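PDB 2JH3: ribosomal protein S2-related protein, which binds a [4Fe-4S] cluster and resembles chelatases in fold, and may act as a sirohydrochlorin ferrochelatase. Local coordinates for residues Y380-R385 / G437-S442. Residues are numbered along the deposited sequence; the frame is centred on the assembly and turned at random.
Sequences YAHEHR and GQTIFS
E383 reaches from the last turn of helix 375-383 over the ST turn at T439, its CG lying 3.3 Å from T439 OG1. That turn, in which F441 N donates to T439 OG1, belongs to the loop between strands 427-429 and 448-450. The E383 side chain is folded back about the CB-CG bond (chi2 -65°), which brings its carboxylate against the turn. E383 OE2 accepts three bonds: from T439 N, from T439 OG1 on the anti side, and from S442 OG at 2.7 Å, above the carboxylate plane. Glutamate suits this place because one oxygen can gather a backbone N-H and two hydroxyls. T439 adds a methyl: its CG2 lies 4.0 Å from H382 CD2, at the ring edge. NE2, the ring atom next to CD2, donates to L436 O, so one histidine edge serves both. The flat apolar ring of F441 can lie edge-on beside the helix, CE2 3.6 Å from Y380 N, while also packing on A283 of helix 275-290. The contact joins the DR2241 stabilising domain to a loop of the cluster-binding domain; the H382 side chain is about 13 Å from the cluster. E383 OE1 takes a 2.7 Å bond from a water that also donates to G437 O.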
ATOM      1  N   TYR A 380     -15.554 -14.194 -15.106  1.00 20.92           N
ATOM      2  CA  TYR A 380     -16.349 -14.862 -16.141  1.00 19.98           C
ATOM      3  C   TYR A 380     -17.809 -14.816 -15.764  1.00 20.56           C
ATOM      4  O   TYR A 380     -18.680 -14.459 -16.576  1.00 22.40           O
ATOM      5  CB  TYR A 380     -15.924 -16.305 -16.337  1.00 21.67           C
ATOM      6  CG  TYR A 380     -16.703 -16.982 -17.428  1.00 20.91           C
ATOM      7  CD1 TYR A 380     -16.360 -16.782 -18.724  1.00 23.46           C
ATOM      8  CD2 TYR A 380     -17.815 -17.826 -17.138  1.00 23.46           C
ATOM      9  CE1 TYR A 380     -17.094 -17.373 -19.773  1.00 23.23           C
ATOM     10  CE2 TYR A 380     -18.538 -18.434 -18.159  1.00 24.86           C
ATOM     11  CZ  TYR A 380     -18.193 -18.174 -19.479  1.00 23.37           C
ATOM     12  OH  TYR A 380     -18.888 -18.769 -20.551  1.00 26.72           O
ATOM     13  N   ALA A 381     -18.088 -15.213 -14.546  1.00 19.36           N
ATOM     14  CA  ALA A 381     -19.453 -15.232 -14.026  1.00 20.08           C
ATOM     15  C   ALA A 381     -20.104 -13.839 -13.985  1.00 19.82           C
ATOM     16  O   ALA A 381     -21.272 -13.682 -14.303  1.00 20.91           O
ATOM     17  CB  ALA A 381     -19.416 -15.800 -12.683  1.00 19.98           C
ATOM     18  N   HIS A 382     -19.328 -12.823 -13.626  1.00 20.19           N
ATOM     19  CA  HIS A 382     -19.854 -11.479 -13.610  1.00 21.03           C
ATOM     20  C   HIS A 382     -20.244 -10.981 -14.995  1.00 21.57           C
ATOM     21  O   HIS A 382     -21.325 -10.460 -15.137  1.00 21.28           O
ATOM     22  CB  HIS A 382     -18.890 -10.534 -12.899  1.00 21.22           C
ATOM     23  CG  HIS A 382     -19.474  -9.185 -12.651  1.00 19.07           C
ATOM     24  ND1 HIS A 382     -20.631  -8.997 -11.924  1.00 17.16           N
ATOM     25  CD2 HIS A 382     -19.032  -7.961 -12.973  1.00 18.44           C
ATOM     26  CE1 HIS A 382     -20.871  -7.710 -11.807  1.00 20.04           C
ATOM     27  NE2 HIS A 382     -19.924  -7.050 -12.443  1.00 19.37           N
ATOM     28  N   GLU A 383     -19.409 -11.205 -16.014  1.00 22.02           N
ATOM     29  CA  GLU A 383     -19.717 -10.859 -17.407  1.00 24.78           C
ATOM     30  C   GLU A 383     -20.997 -11.558 -17.980  1.00 25.57           C
ATOM     31  O   GLU A 383     -21.731 -10.998 -18.808  1.00 25.59           O
ATOM     32  CB  GLU A 383     -18.537 -11.215 -18.292  1.00 24.91           C
ATOM     33  CG  GLU A 383     -17.355 -10.354 -18.227  1.00 26.44           C
ATOM     34  CD  GLU A 383     -17.498  -8.879 -18.709  1.00 22.21           C
ATOM     35  OE1 GLU A 383     -18.572  -8.387 -19.109  1.00 29.48           O
ATOM     36  OE2 GLU A 383     -16.467  -8.199 -18.637  1.00 26.00           O
ATOM     37  N   HIS A 384     -21.237 -12.771 -17.519  1.00 27.98           N
ATOM     38  CA  HIS A 384     -22.450 -13.500 -17.783  1.00 29.21           C
ATOM     39  C   HIS A 384     -23.575 -13.161 -16.831  1.00 29.73           C
ATOM     40  O   HIS A 384     -24.553 -13.887 -16.748  1.00 30.62           O
ATOM     41  CB  HIS A 384     -22.185 -15.006 -17.709  1.00 30.62           C
ATOM     42  CG  HIS A 384     -21.776 -15.586 -19.013  1.00 36.58           C
ATOM     43  ND1 HIS A 384     -22.233 -15.091 -20.214  1.00 40.95           N
ATOM     44  CD2 HIS A 384     -20.964 -16.624 -19.316  1.00 39.95           C
ATOM     45  CE1 HIS A 384     -21.689 -15.785 -21.204  1.00 44.44           C
ATOM     46  NE2 HIS A 384     -20.909 -16.719 -20.686  0.50 39.91           N
ATOM     47  N   ARG A 385     -23.411 -12.102 -16.067  1.00 30.34           N
ATOM     48  CA  ARG A 385     -24.467 -11.575 -15.197  1.00 30.53           C
ATOM     49  C   ARG A 385     -24.952 -12.587 -14.151  1.00 29.62           C
ATOM     50  O   ARG A 385     -26.106 -12.647 -13.814  1.00 28.43           O
ATOM     51  CB  ARG A 385     -25.632 -10.971 -16.074  1.00 29.79           C
ATOM     52  CG  ARG A 385     -25.209  -9.783 -16.965  1.00 31.10           C
ATOM     53  CD  ARG A 385     -25.988  -9.721 -18.301  1.00 33.43           C
ATOM     54  NE  ARG A 385     -27.459  -9.599 -18.149  0.25 35.81           N
ATOM     55  CZ  ARG A 385     -28.295  -8.856 -18.903  0.25 35.90           C
ATOM     56  NH1 ARG A 385     -27.879  -8.074 -19.903  1.00 40.27           N
ATOM     57  NH2 ARG A 385     -29.599  -8.868 -18.641  1.00 34.56           N
ATOM     58  N   GLY A 437     -18.693  -2.519 -14.462  1.00 20.05           N
ATOM     59  CA  GLY A 437     -19.316  -2.627 -15.743  1.00 18.75           C
ATOM     60  C   GLY A 437     -18.571  -3.491 -16.742  1.00 18.99           C
ATOM     61  O   GLY A 437     -19.199  -4.000 -17.703  1.00 18.45           O
ATOM     62  N   GLN A 438     -17.259  -3.606 -16.568  1.00 19.12           N
ATOM     63  CA  GLN A 438     -16.341  -4.298 -17.489  1.00 17.36           C
ATOM     64  C   GLN A 438     -15.255  -4.998 -16.680  1.00 16.87           C
ATOM     65  O   GLN A 438     -14.670  -4.394 -15.751  1.00 17.29           O
ATOM     66  CB  GLN A 438     -15.662  -3.316 -18.384  1.00 17.18           C
ATOM     67  CG  GLN A 438     -16.555  -2.693 -19.507  1.00 17.10           C
ATOM     68  CD  GLN A 438     -15.876  -1.541 -20.180  1.00 19.57           C
ATOM     69  OE1 GLN A 438     -15.627  -0.479 -19.562  1.00 20.51           O
ATOM     70  NE2 GLN A 438     -15.555  -1.715 -21.458  1.00 23.85           N
ATOM     71  N   THR A 439     -14.992  -6.262 -16.997  1.00 16.72           N
ATOM     72  CA  THR A 439     -13.939  -7.013 -16.347  1.00 16.42           C
ATOM     73  C   THR A 439     -12.738  -7.218 -17.244  1.00 17.49           C
ATOM     74  O   THR A 439     -12.693  -6.783 -18.393  1.00 16.19           O
ATOM     75  CB  THR A 439     -14.352  -8.407 -15.891  1.00 17.42           C
ATOM     76  OG1 THR A 439     -14.450  -9.245 -17.037  1.00 18.67           O
ATOM     77  CG2 THR A 439     -15.645  -8.405 -15.103  1.00 14.69           C
ATOM     78  N   ILE A 440     -11.738  -7.953 -16.704  1.00 17.73           N
ATOM     79  CA  ILE A 440     -10.653  -8.417 -17.515  1.00 18.52           C
ATOM     80  C   ILE A 440     -11.031  -8.996 -18.833  1.00 17.93           C
ATOM     81  O   ILE A 440     -10.283  -8.805 -19.839  1.00 19.09           O
ATOM     82  CB  ILE A 440      -9.766  -9.464 -16.730  1.00 18.69           C
ATOM     83  CG1 ILE A 440     -10.587 -10.665 -16.317  1.00 20.28           C
ATOM     84  CG2 ILE A 440      -9.100  -8.691 -15.578  1.00 17.76           C
ATOM     85  CD1 ILE A 440      -9.686 -11.798 -15.668  1.00 22.38           C
ATOM     86  N   PHE A 441     -12.147  -9.698 -18.845  1.00 18.47           N
ATOM     87  CA  PHE A 441     -12.641 -10.276 -20.111  1.00 20.35           C
ATOM     88  C   PHE A 441     -13.183  -9.279 -21.143  1.00 21.92           C
ATOM     89  O   PHE A 441     -13.272  -9.623 -22.362  1.00 22.38           O
ATOM     90  CB  PHE A 441     -13.647 -11.365 -19.826  1.00 20.40           C
ATOM     91  CG  PHE A 441     -13.021 -12.594 -19.226  1.00 18.84           C
ATOM     92  CD1 PHE A 441     -12.012 -13.268 -19.892  1.00 23.62           C
ATOM     93  CD2 PHE A 441     -13.410 -13.044 -18.038  1.00 20.12           C
ATOM     94  CE1 PHE A 441     -11.406 -14.347 -19.320  1.00 24.82           C
ATOM     95  CE2 PHE A 441     -12.788 -14.131 -17.453  1.00 21.02           C
ATOM     96  CZ  PHE A 441     -11.802 -14.777 -18.085  1.00 21.11           C
ATOM     97  N   SER A 442     -13.500  -8.059 -20.715  1.00 21.17           N
ATOM     98  CA  SER A 442     -13.782  -6.949 -21.629  1.00 21.43           C
ATOM     99  C   SER A 442     -12.550  -6.086 -21.935  1.00 21.79           C
ATOM    100  O   SER A 442     -12.683  -4.968 -22.419  1.00 24.27           O
ATOM    101  CB  SER A 442     -14.860  -6.019 -21.107  1.00 22.84           C
ATOM    102  OG  SER A 442     -16.025  -6.787 -20.858  1.00 21.63           O
TER
HETATM  103  O   HOH W   1     -19.031  -5.848 -19.785  1.00 22.35           O